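Local coordinates for protein ATP-dependent RNA helicase HrpB (Escherichia coli, PDB 6EUD) that hydrolyses ATP to ADP and phosphate as a bacterial DExH-box NTPase of the DEAH/RHA helicase group, acting on RNA, at residues M87-C92 against S472-K477; T305-L310 against P547-L552; P421-M426 against I445-P450; A436-K441 against A492-G497; M452-L457 against F461-P466. One frame throughout, in Å; residues are numbered along the deposited sequence.

Contact 1: residues M87-C92 against S472-K477; sequences MRAQNC and SQQLLK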
# COMPACT_ATOMS: atom_id res chain seq x y z
N MET A 87 5.05 -17.00 22.03
CA MET A 87 3.94 -16.47 21.24
C MET A 87 3.53 -15.08 21.72
O MET A 87 4.15 -14.52 22.63
CB MET A 87 2.75 -17.43 21.29
CG MET A 87 2.94 -18.72 20.50
SD MET A 87 2.57 -20.23 21.42
CE MET A 87 0.95 -19.86 22.09
N ARG A 88 2.48 -14.52 21.12
CA ARG A 88 2.01 -13.18 21.49
C ARG A 88 1.43 -13.11 22.90
O ARG A 88 1.45 -12.06 23.54
CB ARG A 88 0.97 -12.68 20.48
CG ARG A 88 0.57 -11.22 20.69
CD ARG A 88 -0.14 -10.64 19.48
NE ARG A 88 -1.59 -10.84 19.54
CZ ARG A 88 -2.44 -10.35 18.64
NH1 ARG A 88 -2.00 -9.63 17.62
NH2 ARG A 88 -3.75 -10.58 18.78
N ALA A 89 0.91 -14.23 23.40
CA ALA A 89 0.31 -14.24 24.72
C ALA A 89 0.67 -15.49 25.50
O ALA A 89 -0.10 -15.93 26.34
CB ALA A 89 -1.21 -14.12 24.62
N GLN A 90 1.85 -16.05 25.22
CA GLN A 90 2.34 -17.22 25.95
C GLN A 90 3.85 -17.42 25.78
O GLN A 90 4.38 -17.25 24.68
CB GLN A 90 1.59 -18.48 25.49
CG GLN A 90 2.09 -19.76 26.12
CD GLN A 90 1.10 -20.90 26.00
OE1 GLN A 90 -0.02 -20.71 25.50
NE2 GLN A 90 1.49 -22.08 26.45
N ASN A 91 4.53 -17.78 26.86
CA ASN A 91 5.96 -18.10 26.81
C ASN A 91 6.30 -19.45 27.44
O ASN A 91 5.75 -19.83 28.48
CB ASN A 91 6.78 -17.00 27.50
CG ASN A 91 7.06 -15.84 26.58
OD1 ASN A 91 8.18 -15.68 26.08
ND2 ASN A 91 6.05 -15.01 26.34
N CYS A 92 7.21 -20.18 26.80
CA CYS A 92 7.59 -21.51 27.25
C CYS A 92 9.10 -21.73 27.11
O CYS A 92 9.55 -22.40 26.19
CB CYS A 92 6.82 -22.56 26.45
SG CYS A 92 6.53 -24.15 27.26
N SER A 472 -5.28 -7.91 28.40
CA SER A 472 -5.31 -6.62 29.08
C SER A 472 -4.19 -6.49 30.11
O SER A 472 -3.49 -5.47 30.14
CB SER A 472 -6.66 -6.39 29.76
OG SER A 472 -7.69 -6.34 28.81
N GLN A 473 -4.06 -7.51 30.96
CA GLN A 473 -3.03 -7.54 31.99
C GLN A 473 -1.63 -7.45 31.36
O GLN A 473 -0.77 -6.71 31.86
CB GLN A 473 -3.14 -8.82 32.83
CG GLN A 473 -4.41 -8.92 33.66
CD GLN A 473 -4.49 -10.23 34.44
OE1 GLN A 473 -3.89 -11.24 34.06
NE2 GLN A 473 -5.24 -10.22 35.54
N GLN A 474 -1.43 -8.17 30.25
CA GLN A 474 -0.16 -8.13 29.50
C GLN A 474 0.16 -6.72 28.95
O GLN A 474 1.29 -6.22 29.06
CB GLN A 474 -0.17 -9.16 28.37
CG GLN A 474 1.16 -9.26 27.61
CD GLN A 474 1.09 -10.14 26.38
OE1 GLN A 474 0.02 -10.34 25.80
NE2 GLN A 474 2.24 -10.67 25.96
N LEU A 475 -0.85 -6.08 28.38
CA LEU A 475 -0.67 -4.74 27.85
C LEU A 475 -0.39 -3.72 28.97
O LEU A 475 0.47 -2.85 28.83
CB LEU A 475 -1.90 -4.34 27.05
CG LEU A 475 -2.03 -4.99 25.67
CD1 LEU A 475 -3.30 -4.53 24.99
CD2 LEU A 475 -0.82 -4.69 24.77
N LEU A 476 -1.07 -3.85 30.10
CA LEU A 476 -0.84 -2.94 31.22
C LEU A 476 0.55 -3.13 31.79
O LEU A 476 1.17 -2.16 32.26
CB LEU A 476 -1.90 -3.16 32.31
CG LEU A 476 -3.27 -2.62 31.89
CD1 LEU A 476 -4.38 -3.03 32.87
CD2 LEU A 476 -3.23 -1.08 31.70
N LYS A 477 1.07 -4.35 31.72
CA LYS A 477 2.42 -4.61 32.20
C LYS A 477 3.41 -3.85 31.32
O LYS A 477 4.24 -3.09 31.81
CB LYS A 477 2.72 -6.10 32.20
CG LYS A 477 3.96 -6.48 32.96
CD LYS A 477 3.94 -7.95 33.31
CE LYS A 477 5.14 -8.34 34.16
NZ LYS A 477 6.40 -8.14 33.40
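The backbone carbonyl of R88 accepts a hydrogen bond from the side-chain amide of Q474, with NE2 2.9 Å from R88 O and an N-H...O angle of 153°. This single polar bond ties a β-hairpin of the first RecA-like domain, built on the antiparallel strands 83-87 and 90-92 at one margin of its sheet, to the flank of helix 466-479. R88 and A89 form the connection between the two strands, and M87 N closes it on Q90 O at 2.7 Å.

Q474 reaches the hairpin because its CG stands anti to the backbone N (chi1 -176°) and the chain runs on extended, carrying the amide straight out from the helix. The R88 oxygen lies almost in the plane of that amide, whereas from the carbonyl's side NE2 is tilted 26° from the carbonyl plane. The other branch, OE1, sits 3.2 Å from R88 O; both are acceptors, so nothing bonds there, and OE1 instead hydrogen-bonds R471 NH1 on its own helix. R471 thus holds the amide in the orientation that presents NE2 to the hairpin. The R88 N-H is taken by E104 OE2, while the R88 guanidinium makes long, weak ion pairs with E447 and E448.

Little else touches at this surface site. The methyl of A89 comes up beside the amide oxygen rather than beneath the aliphatic part of the chain, its CB lying 4.1 Å from Q474 OE1.

Contact 2: residues T305-L310 against P547-L552; sequences TGLTRL and PDARIL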
# COMPACT_ATOMS: atom_id res chain seq x y z
N THR A 305 -8.93 4.80 2.33
CA THR A 305 -9.84 4.57 3.45
C THR A 305 -9.09 4.22 4.74
O THR A 305 -9.68 4.26 5.82
CB THR A 305 -10.83 3.43 3.14
OG1 THR A 305 -10.11 2.19 2.97
CG2 THR A 305 -11.61 3.73 1.87
N GLY A 306 -7.81 3.88 4.63
CA GLY A 306 -7.07 3.32 5.74
C GLY A 306 -7.57 1.96 6.18
O GLY A 306 -7.22 1.50 7.26
N LEU A 307 -8.40 1.31 5.36
CA LEU A 307 -8.95 0.01 5.75
C LEU A 307 -8.26 -1.13 5.01
O LEU A 307 -7.76 -0.97 3.89
CB LEU A 307 -10.46 -0.05 5.50
CG LEU A 307 -11.28 0.92 6.35
CD1 LEU A 307 -12.78 0.70 6.10
CD2 LEU A 307 -10.95 0.81 7.86
N THR A 308 -8.18 -2.27 5.68
CA THR A 308 -7.72 -3.48 5.05
C THR A 308 -8.92 -4.37 4.76
O THR A 308 -9.75 -4.62 5.64
CB THR A 308 -6.69 -4.22 5.92
OG1 THR A 308 -5.60 -3.33 6.21
CG2 THR A 308 -6.16 -5.48 5.19
N ARG A 309 -9.04 -4.82 3.51
CA ARG A 309 -10.12 -5.72 3.11
C ARG A 309 -9.59 -7.05 2.63
O ARG A 309 -8.41 -7.17 2.29
CB ARG A 309 -10.98 -5.06 2.03
CG ARG A 309 -10.15 -4.34 0.99
CD ARG A 309 -11.01 -3.78 -0.10
NE ARG A 309 -10.25 -2.94 -1.01
CZ ARG A 309 -10.26 -3.09 -2.33
NH1 ARG A 309 -10.99 -4.06 -2.87
NH2 ARG A 309 -9.55 -2.29 -3.11
N LEU A 310 -10.45 -8.07 2.66
CA LEU A 310 -10.19 -9.33 1.98
C LEU A 310 -10.73 -9.25 0.57
O LEU A 310 -11.94 -9.14 0.38
CB LEU A 310 -10.84 -10.51 2.70
CG LEU A 310 -10.11 -10.96 3.96
CD1 LEU A 310 -10.73 -12.24 4.50
CD2 LEU A 310 -8.63 -11.15 3.68
N PRO A 547 -15.36 2.97 -1.69
CA PRO A 547 -15.15 3.51 -0.34
C PRO A 547 -16.37 3.37 0.58
O PRO A 547 -16.80 4.35 1.20
CB PRO A 547 -14.82 4.99 -0.60
CG PRO A 547 -15.42 5.29 -1.92
CD PRO A 547 -15.27 4.03 -2.72
N ASP A 548 -16.92 2.16 0.64
CA ASP A 548 -18.05 1.81 1.50
C ASP A 548 -17.70 0.59 2.31
O ASP A 548 -17.13 -0.37 1.80
CB ASP A 548 -19.31 1.56 0.67
CG ASP A 548 -20.08 2.83 0.39
OD1 ASP A 548 -21.07 3.09 1.10
OD2 ASP A 548 -19.69 3.59 -0.53
N ALA A 549 -18.06 0.61 3.59
CA ALA A 549 -17.71 -0.46 4.50
C ALA A 549 -18.84 -0.78 5.47
O ALA A 549 -19.67 0.07 5.78
CB ALA A 549 -16.44 -0.10 5.27
N ARG A 550 -18.88 -2.03 5.95
CA ARG A 550 -19.82 -2.40 6.98
C ARG A 550 -19.22 -2.13 8.37
O ARG A 550 -18.02 -2.32 8.60
CB ARG A 550 -20.21 -3.88 6.84
CG ARG A 550 -21.41 -4.26 7.68
CD ARG A 550 -21.90 -5.66 7.34
NE ARG A 550 -21.02 -6.69 7.87
CZ ARG A 550 -21.46 -7.86 8.34
NH1 ARG A 550 -22.75 -8.14 8.32
NH2 ARG A 550 -20.59 -8.75 8.81
N ILE A 551 -20.06 -1.68 9.29
CA ILE A 551 -19.62 -1.43 10.65
C ILE A 551 -19.74 -2.71 11.46
O ILE A 551 -20.82 -3.27 11.57
CB ILE A 551 -20.45 -0.29 11.28
CG1 ILE A 551 -20.20 1.01 10.51
CG2 ILE A 551 -20.12 -0.13 12.74
CD1 ILE A 551 -21.12 2.14 10.92
N LEU A 552 -18.61 -3.17 12.01
CA LEU A 552 -18.57 -4.44 12.74
C LEU A 552 -18.61 -4.22 14.25
O LEU A 552 -19.34 -4.92 14.95
CB LEU A 552 -17.33 -5.24 12.36
CG LEU A 552 -17.11 -5.62 10.89
CD1 LEU A 552 -15.80 -6.37 10.77
CD2 LEU A 552 -18.27 -6.47 10.35
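L307 and A549 make the tight part of this contact, the CD1 methyl of the leucine meeting the A549 CB at 3.8 Å. Both residues are buried, and L540, Q542 and M519 close in around the same leucine. With its CG anti to the carbonyl carbon (chi1 -64°) and CD1 continuing extended (chi2 -176°), L307 sends this branch across to the facing strand. Packing thins towards the beginning of both segments: the CG2 methyl of T305 lies 4.2 Å from P547 CA, and the proline itself is exposed to solvent.

The two sides come from different sheets. Residues 305-310 leave the turn of a β-hairpin, strands 287-302 and 307-314, in the second RecA-like domain; strand 548-552 belongs to a small sheet consistent with the OB-fold of DEAH/RHA helicases.

OG1 of T305 accepts the L307 N-H at 3.1 Å with an angle of 151°, which makes an ST turn, and also hydrogen-bonds Q542 OE1 from strand 534-542. A valine in place of T305 would probably leave the L307 amide and the Q542 side chain without their shared hydroxyl partner and let the turn shift. The branched carbon puts OG1 between N and C, facing the turn, and directs CG2 at P547.

Contact 3: residues P421-M426 against I445-P450; sequences PRLAAM and ILEEPP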
# COMPACT_ATOMS: atom_id res chain seq x y z
N PRO A 421 -0.32 0.24 16.15
CA PRO A 421 -0.09 1.66 16.48
C PRO A 421 -1.33 2.43 16.94
O PRO A 421 -1.21 3.18 17.90
CB PRO A 421 0.44 2.24 15.17
CG PRO A 421 1.17 1.08 14.55
CD PRO A 421 0.33 -0.13 14.88
N ARG A 422 -2.47 2.26 16.28
CA ARG A 422 -3.70 2.90 16.73
C ARG A 422 -4.04 2.45 18.16
O ARG A 422 -4.36 3.27 19.01
CB ARG A 422 -4.86 2.60 15.76
CG ARG A 422 -4.64 3.16 14.34
CD ARG A 422 -5.71 2.70 13.30
NE ARG A 422 -6.63 3.78 13.01
CZ ARG A 422 -6.79 4.37 11.84
NH1 ARG A 422 -6.13 3.96 10.77
NH2 ARG A 422 -7.65 5.36 11.74
N LEU A 423 -3.93 1.16 18.44
CA LEU A 423 -4.22 0.67 19.78
C LEU A 423 -3.16 1.12 20.81
O LEU A 423 -3.49 1.45 21.95
CB LEU A 423 -4.33 -0.86 19.76
CG LEU A 423 -5.46 -1.47 18.89
CD1 LEU A 423 -5.60 -2.99 19.13
CD2 LEU A 423 -6.81 -0.75 19.08
N ALA A 424 -1.90 1.13 20.40
CA ALA A 424 -0.81 1.61 21.25
C ALA A 424 -1.01 3.07 21.60
O ALA A 424 -0.78 3.47 22.74
CB ALA A 424 0.54 1.41 20.56
N ALA A 425 -1.41 3.87 20.61
CA ALA A 425 -1.69 5.29 20.78
C ALA A 425 -2.78 5.49 21.83
O ALA A 425 -2.68 6.36 22.70
CB ALA A 425 -2.10 5.91 19.44
N MET A 426 -3.83 4.68 21.74
CA MET A 426 -4.92 4.75 22.69
C MET A 426 -4.43 4.50 24.12
O MET A 426 -4.73 5.26 25.03
CB MET A 426 -6.00 3.74 22.30
CG MET A 426 -7.28 3.80 23.13
SD MET A 426 -8.49 2.64 22.43
CE MET A 426 -7.55 1.12 22.56
N ILE A 445 -10.04 -6.42 23.00
CA ILE A 445 -11.22 -6.67 22.17
C ILE A 445 -10.96 -6.44 20.68
O ILE A 445 -11.26 -7.31 19.86
CB ILE A 445 -12.40 -5.78 22.61
CG1 ILE A 445 -12.81 -6.15 24.03
CG2 ILE A 445 -13.57 -5.95 21.64
CD1 ILE A 445 -13.88 -5.28 24.58
N LEU A 446 -10.44 -5.27 20.32
CA LEU A 446 -10.20 -4.96 18.90
C LEU A 446 -9.17 -5.90 18.23
O LEU A 446 -9.25 -6.15 17.03
CB LEU A 446 -9.78 -3.49 18.75
CG LEU A 446 -10.91 -2.53 19.13
CD1 LEU A 446 -10.50 -1.05 19.11
CD2 LEU A 446 -12.10 -2.74 18.20
N GLU A 447 -8.23 -6.44 19.02
CA GLU A 447 -7.28 -7.46 18.54
C GLU A 447 -7.92 -8.84 18.30
O GLU A 447 -7.48 -9.60 17.44
CB GLU A 447 -6.14 -7.63 19.55
CG GLU A 447 -5.13 -6.52 19.54
CD GLU A 447 -4.02 -6.68 20.58
OE1 GLU A 447 -3.99 -7.67 21.37
OE2 GLU A 447 -3.14 -5.79 20.59
N GLU A 448 -8.91 -9.19 19.12
CA GLU A 448 -9.59 -10.48 19.03
C GLU A 448 -11.08 -10.25 19.22
O GLU A 448 -11.62 -10.52 20.29
CB GLU A 448 -9.06 -11.46 20.08
CG GLU A 448 -8.88 -12.86 19.53
CD GLU A 448 -7.75 -12.94 18.52
OE1 GLU A 448 -6.65 -12.44 18.82
OE2 GLU A 448 -7.98 -13.48 17.41
N PRO A 449 -11.73 -9.71 18.17
CA PRO A 449 -13.14 -9.31 18.20
C PRO A 449 -14.06 -10.46 18.56
O PRO A 449 -13.73 -11.61 18.26
CB PRO A 449 -13.40 -8.83 16.75
CG PRO A 449 -12.04 -8.51 16.20
CD PRO A 449 -11.11 -9.49 16.85
N PRO A 450 -15.22 -10.17 19.18
CA PRO A 450 -16.24 -11.19 19.43
C PRO A 450 -16.60 -11.90 18.14
O PRO A 450 -16.45 -11.32 17.05
CB PRO A 450 -17.43 -10.38 19.94
CG PRO A 450 -16.90 -9.08 20.33
CD PRO A 450 -15.71 -8.82 19.47
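Two consecutive helices, 421-429 and 433-447, fold back on each other as a helical hairpin, and L423 near the start of the first meets L446 and E447 at the end of the second. L423 divides its two methyls between these neighbours. CD2 lies against CD1 of L446 at 3.7 Å, with L446 CB a little farther off at 4.1 Å. CD1 rests on the aliphatic CG of E447 at 3.6 Å. The two leucine side chains meet at a slant, branch against branch.

E447 takes part with its stem more than with its charge: CG is anti to the carbonyl carbon (chi1 -75°) and the chain continues extended, so the carboxylate passes beside the leucine, OE2 being 4.0 Å from L423 CD1. The charge has its partner elsewhere, in a salt bridge from OE1 to R471 NE.

Cut back to an alanine, L423 would lose both methyls, which is likely to open a gap between the helices and remove the apolar support along the E447 stem.

After E447 the chain leaves the helix at E448 and runs into P449 and P450. The contact thus joins the open end of an antiparallel helical hairpin, in a helical part that probably corresponds to the one following the RecA-like domains in DEAH/RHA helicases.

Contact 4: residues A436-K441 against A492-G497; sequences AATAAK and APLLAG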
# COMPACT_ATOMS: atom_id res chain seq x y z
N ALA A 436 -6.29 3.86 31.72
CA ALA A 436 -5.38 2.83 31.23
C ALA A 436 -6.09 1.47 31.13
O ALA A 436 -6.07 0.84 30.06
CB ALA A 436 -4.15 2.73 32.10
N ALA A 437 -6.69 1.02 32.24
CA ALA A 437 -7.38 -0.28 32.27
C ALA A 437 -8.51 -0.32 31.23
O ALA A 437 -8.75 -1.35 30.60
CB ALA A 437 -7.93 -0.56 33.66
N THR A 438 -9.19 0.80 31.04
CA THR A 438 -10.23 0.89 30.03
C THR A 438 -9.63 0.69 28.62
O THR A 438 -10.14 -0.11 27.83
CB THR A 438 -10.98 2.24 30.10
OG1 THR A 438 -11.49 2.44 31.43
CG2 THR A 438 -12.12 2.27 29.10
N ALA A 439 -8.57 1.43 28.33
CA ALA A 439 -7.87 1.30 27.05
C ALA A 439 -7.39 -0.13 26.79
O ALA A 439 -7.46 -0.61 25.66
CB ALA A 439 -6.69 2.30 26.98
N ALA A 440 -6.91 -0.82 27.82
CA ALA A 440 -6.30 -2.14 27.65
C ALA A 440 -7.34 -3.18 27.26
O ALA A 440 -7.09 -4.06 26.42
CB ALA A 440 -5.59 -2.57 28.94
N LYS A 441 -8.51 -3.07 27.88
CA LYS A 441 -9.62 -3.96 27.56
C LYS A 441 -10.13 -3.70 26.14
O LYS A 441 -10.32 -4.64 25.36
CB LYS A 441 -10.75 -3.79 28.57
CG LYS A 441 -11.97 -4.62 28.21
CD LYS A 441 -12.56 -5.33 29.40
CE LYS A 441 -13.48 -6.42 28.92
NZ LYS A 441 -14.12 -7.13 30.05
N ALA A 492 -15.11 6.49 25.06
CA ALA A 492 -15.27 7.39 23.91
C ALA A 492 -14.08 8.33 23.68
O ALA A 492 -13.59 8.41 22.58
CB ALA A 492 -16.57 8.20 24.02
N PRO A 493 -13.60 9.05 24.71
CA PRO A 493 -12.46 9.92 24.39
C PRO A 493 -11.17 9.15 24.03
O PRO A 493 -10.41 9.62 23.19
CB PRO A 493 -12.27 10.75 25.66
CG PRO A 493 -12.92 9.93 26.74
CD PRO A 493 -14.06 9.21 26.11
N LEU A 494 -10.94 7.98 24.63
CA LEU A 494 -9.82 7.12 24.23
C LEU A 494 -9.91 6.68 22.76
O LEU A 494 -8.92 6.72 22.02
CB LEU A 494 -9.76 5.89 25.13
CG LEU A 494 -9.39 6.18 26.59
CD1 LEU A 494 -9.73 4.99 27.43
CD2 LEU A 494 -7.91 6.50 26.70
N LEU A 495 -11.09 6.25 22.36
CA LEU A 495 -11.33 5.88 20.98
C LEU A 495 -11.19 7.06 20.03
O LEU A 495 -10.58 6.94 18.96
CB LEU A 495 -12.73 5.30 20.81
CG LEU A 495 -12.98 3.82 21.01
CD1 LEU A 495 -14.35 3.49 20.41
CD2 LEU A 495 -11.88 2.96 20.40
N ALA A 496 -11.78 8.18 20.42
CA ALA A 496 -11.76 9.42 19.63
C ALA A 496 -10.35 9.77 19.16
O ALA A 496 -10.18 10.19 18.02
CB ALA A 496 -12.35 10.58 20.43
N GLY A 497 -9.35 9.60 20.02
CA GLY A 497 -7.98 9.91 19.67
C GLY A 497 -7.42 9.00 18.59
O GLY A 497 -6.88 9.47 17.59
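One methyl carries the apolar side of this contact: CD1 of L494 enters between T438 and A439 on helix 433-447. It is 4.0 Å from T438 CG2 and as near to T438 CB, and 4.1 Å from the CB of A439. Its nearest atom in segment 436-441 is the backbone A439 N, at 3.9 Å, so the leucine presses on the helix backbone itself as well as on side chains. Short residues permit this: the A439 and L494 CA atoms are 6.8 Å apart. L494 brings CD1 forward with its CG anti to the carbonyl carbon, while M426 and S429 of helix 421-429 adjoin the same side chain.

Hydrogen bonding involves T438, with partners outside the two segments. With OG1 beside the backbone N and CG2 anti to it (chi1 -55°), the residue turns its methyl to L494 and its hydroxyl to polar partners, D434 O one helical turn back and D487 N in a loop. Those two bonds fix the rotation about CA-CB and hence the place of the methyl; they also satisfy a polar atom in a buried setting.

A third kind is the regular helical bonding inside each segment, such as A440 N to A436 O at 2.9 Å and A496 N to A492 O at 2.8 Å. The small side chains of T438 and A439 under L494 let helices 433-447 and 491-498 come near each other, as in close helix-helix packing.

Contact 5: residues M452-L457 against F461-P466; sequences MGNSDL and FSRNQP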
# COMPACT_ATOMS: atom_id res chain seq x y z
N MET A 452 -19.70 -13.36 17.68
CA MET A 452 -21.13 -13.25 17.42
C MET A 452 -21.38 -12.04 16.52
O MET A 452 -20.43 -11.35 16.12
CB MET A 452 -21.92 -13.13 18.73
CG MET A 452 -21.72 -14.26 19.73
SD MET A 452 -21.99 -15.94 19.10
CE MET A 452 -23.64 -15.82 18.38
N GLY A 453 -22.63 -11.78 16.19
CA GLY A 453 -22.94 -10.69 15.28
C GLY A 453 -23.39 -9.42 15.98
O GLY A 453 -24.36 -8.80 15.57
N ASN A 454 -22.67 -9.04 17.04
CA ASN A 454 -23.06 -7.87 17.82
C ASN A 454 -22.16 -6.67 17.56
O ASN A 454 -20.93 -6.75 17.64
CB ASN A 454 -23.06 -8.21 19.31
CG ASN A 454 -23.91 -7.26 20.11
OD1 ASN A 454 -24.17 -6.13 19.69
ND2 ASN A 454 -24.33 -7.71 21.29
N SER A 455 -22.78 -5.53 17.25
CA SER A 455 -22.03 -4.39 16.74
C SER A 455 -21.62 -3.41 17.83
O SER A 455 -20.70 -2.61 17.62
CB SER A 455 -22.83 -3.65 15.67
OG SER A 455 -23.89 -2.92 16.25
N ASP A 456 -22.30 -3.45 18.97
CA ASP A 456 -21.99 -2.54 20.06
C ASP A 456 -20.68 -2.94 20.79
O ASP A 456 -20.57 -4.02 21.37
CB ASP A 456 -23.16 -2.46 21.04
CG ASP A 456 -22.96 -1.40 22.10
OD1 ASP A 456 -22.01 -0.59 21.97
OD2 ASP A 456 -23.77 -1.34 23.06
N LEU A 457 -19.69 -2.05 20.72
CA LEU A 457 -18.41 -2.26 21.40
C LEU A 457 -18.56 -2.17 22.92
O LEU A 457 -17.78 -2.75 23.68
CB LEU A 457 -17.38 -1.24 20.90
CG LEU A 457 -16.03 -1.21 21.62
CD1 LEU A 457 -15.22 -2.48 21.36
CD2 LEU A 457 -15.24 0.02 21.23
N PHE A 461 -17.20 -4.84 25.76
CA PHE A 461 -16.48 -4.25 26.88
C PHE A 461 -17.00 -4.74 28.23
O PHE A 461 -16.23 -4.99 29.14
CB PHE A 461 -16.57 -2.72 26.83
CG PHE A 461 -15.77 -2.02 27.90
CD1 PHE A 461 -16.36 -1.67 29.11
CD2 PHE A 461 -14.44 -1.67 27.67
CE1 PHE A 461 -15.64 -1.00 30.09
CE2 PHE A 461 -13.72 -1.02 28.64
CZ PHE A 461 -14.31 -0.68 29.85
N SER A 462 -18.32 -4.87 28.35
CA SER A 462 -18.93 -5.28 29.61
C SER A 462 -18.74 -6.78 29.84
O SER A 462 -18.97 -7.26 30.93
CB SER A 462 -20.41 -4.96 29.63
OG SER A 462 -21.11 -5.91 28.85
N ARG A 463 -18.36 -7.53 28.81
CA ARG A 463 -18.15 -8.97 28.99
C ARG A 463 -16.82 -9.18 29.65
O ARG A 463 -15.89 -8.43 29.39
CB ARG A 463 -18.19 -9.72 27.67
CG ARG A 463 -19.43 -9.46 26.87
CD ARG A 463 -19.58 -10.50 25.81
NE ARG A 463 -20.71 -10.20 24.94
CZ ARG A 463 -21.97 -10.42 25.28
NH1 ARG A 463 -22.28 -10.94 26.47
NH2 ARG A 463 -22.94 -10.13 24.43
N ASN A 464 -16.72 -10.17 30.52
CA ASN A 464 -15.48 -10.34 31.24
C ASN A 464 -14.83 -11.64 30.76
O ASN A 464 -14.57 -12.56 31.53
CB ASN A 464 -15.75 -10.31 32.75
CG ASN A 464 -14.49 -10.21 33.55
OD1 ASN A 464 -13.43 -10.13 32.97
ND2 ASN A 464 -14.59 -10.25 34.87
N GLN A 465 -14.61 -11.71 29.46
CA GLN A 465 -13.99 -12.86 28.83
C GLN A 465 -12.55 -13.01 29.31
O GLN A 465 -11.79 -12.05 29.29
CB GLN A 465 -14.06 -12.74 27.31
CG GLN A 465 -13.12 -13.62 26.55
CD GLN A 465 -13.25 -13.41 25.05
OE1 GLN A 465 -14.29 -12.96 24.55
NE2 GLN A 465 -12.18 -13.72 24.33
N PRO A 466 -12.17 -14.21 29.76
CA PRO A 466 -10.87 -14.48 30.37
C PRO A 466 -9.67 -14.27 29.45
O PRO A 466 -8.64 -13.82 29.94
CB PRO A 466 -10.98 -15.95 30.80
CG PRO A 466 -12.13 -16.50 30.02
CD PRO A 466 -13.07 -15.37 29.85
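F461 holds its CG anti to the backbone N (chi1 -176°), which carries the ring away from L457 and leaves CB as the part of the side chain near that residue, 3.4 Å from L457 O. L457 also has its CG anti to N; its CD2 then continues extended while CD1 turns aside. The two residues lie at either end of one turn of the short helix 457-462, and the bond between them is the ordinary helical i to i+4 one: F461 N donates to L457 O at 3.0 Å, with an N-H...O angle of 158°. The helix starts with an N-cap, D456, whose OD1 accepts from the backbone N of G458.

The two side chains serve different neighbours while sharing one. L457 reaches I442, I445 and L495; the F461 ring lies among T438, I442, A486, S488 and I491. The little helix is thereby wedged against helix 433-447 and helix 491-498, with L457 and F461 buried.

Ahead of the cap the loop is more open. N454 folds its amide back over the chain, OD1 taking the D456 N-H in a weak bond of 3.3 Å, so the carboxamide partly steadies the residue that caps the helix. Its other branch faces R463, which sits just after the helix and extends its guanidinium back along the loop. Both nitrogens that approach there are donors, so no hydrogen bond forms: N454 ND2 lies at the edge of the guanidinium, near its plane, 4.2 Å from R463 NH2.

How the contacts relate
Contacts 3, 4 and 5 involve helix 433-447: contacts 3 and 4 use it directly, and contact 5 packs against it through L457 and F461. Contact 4 is buried and apolar, contacts 3 and 5 are partly buried, and contact 1 lies on the surface, where a side-chain amide bonds a backbone carbonyl. Contact 1 nevertheless adjoins contact 4, L476 packing on A440, and meets contact 3 through a weak ion pair of R88 with E448. M426, from the first segment of contact 3, packs on L494 and A439 of contact 4. Contact 2, buried methyl packing between two sheets, touches only contact 5 of the set, L552 O meeting S455 CB.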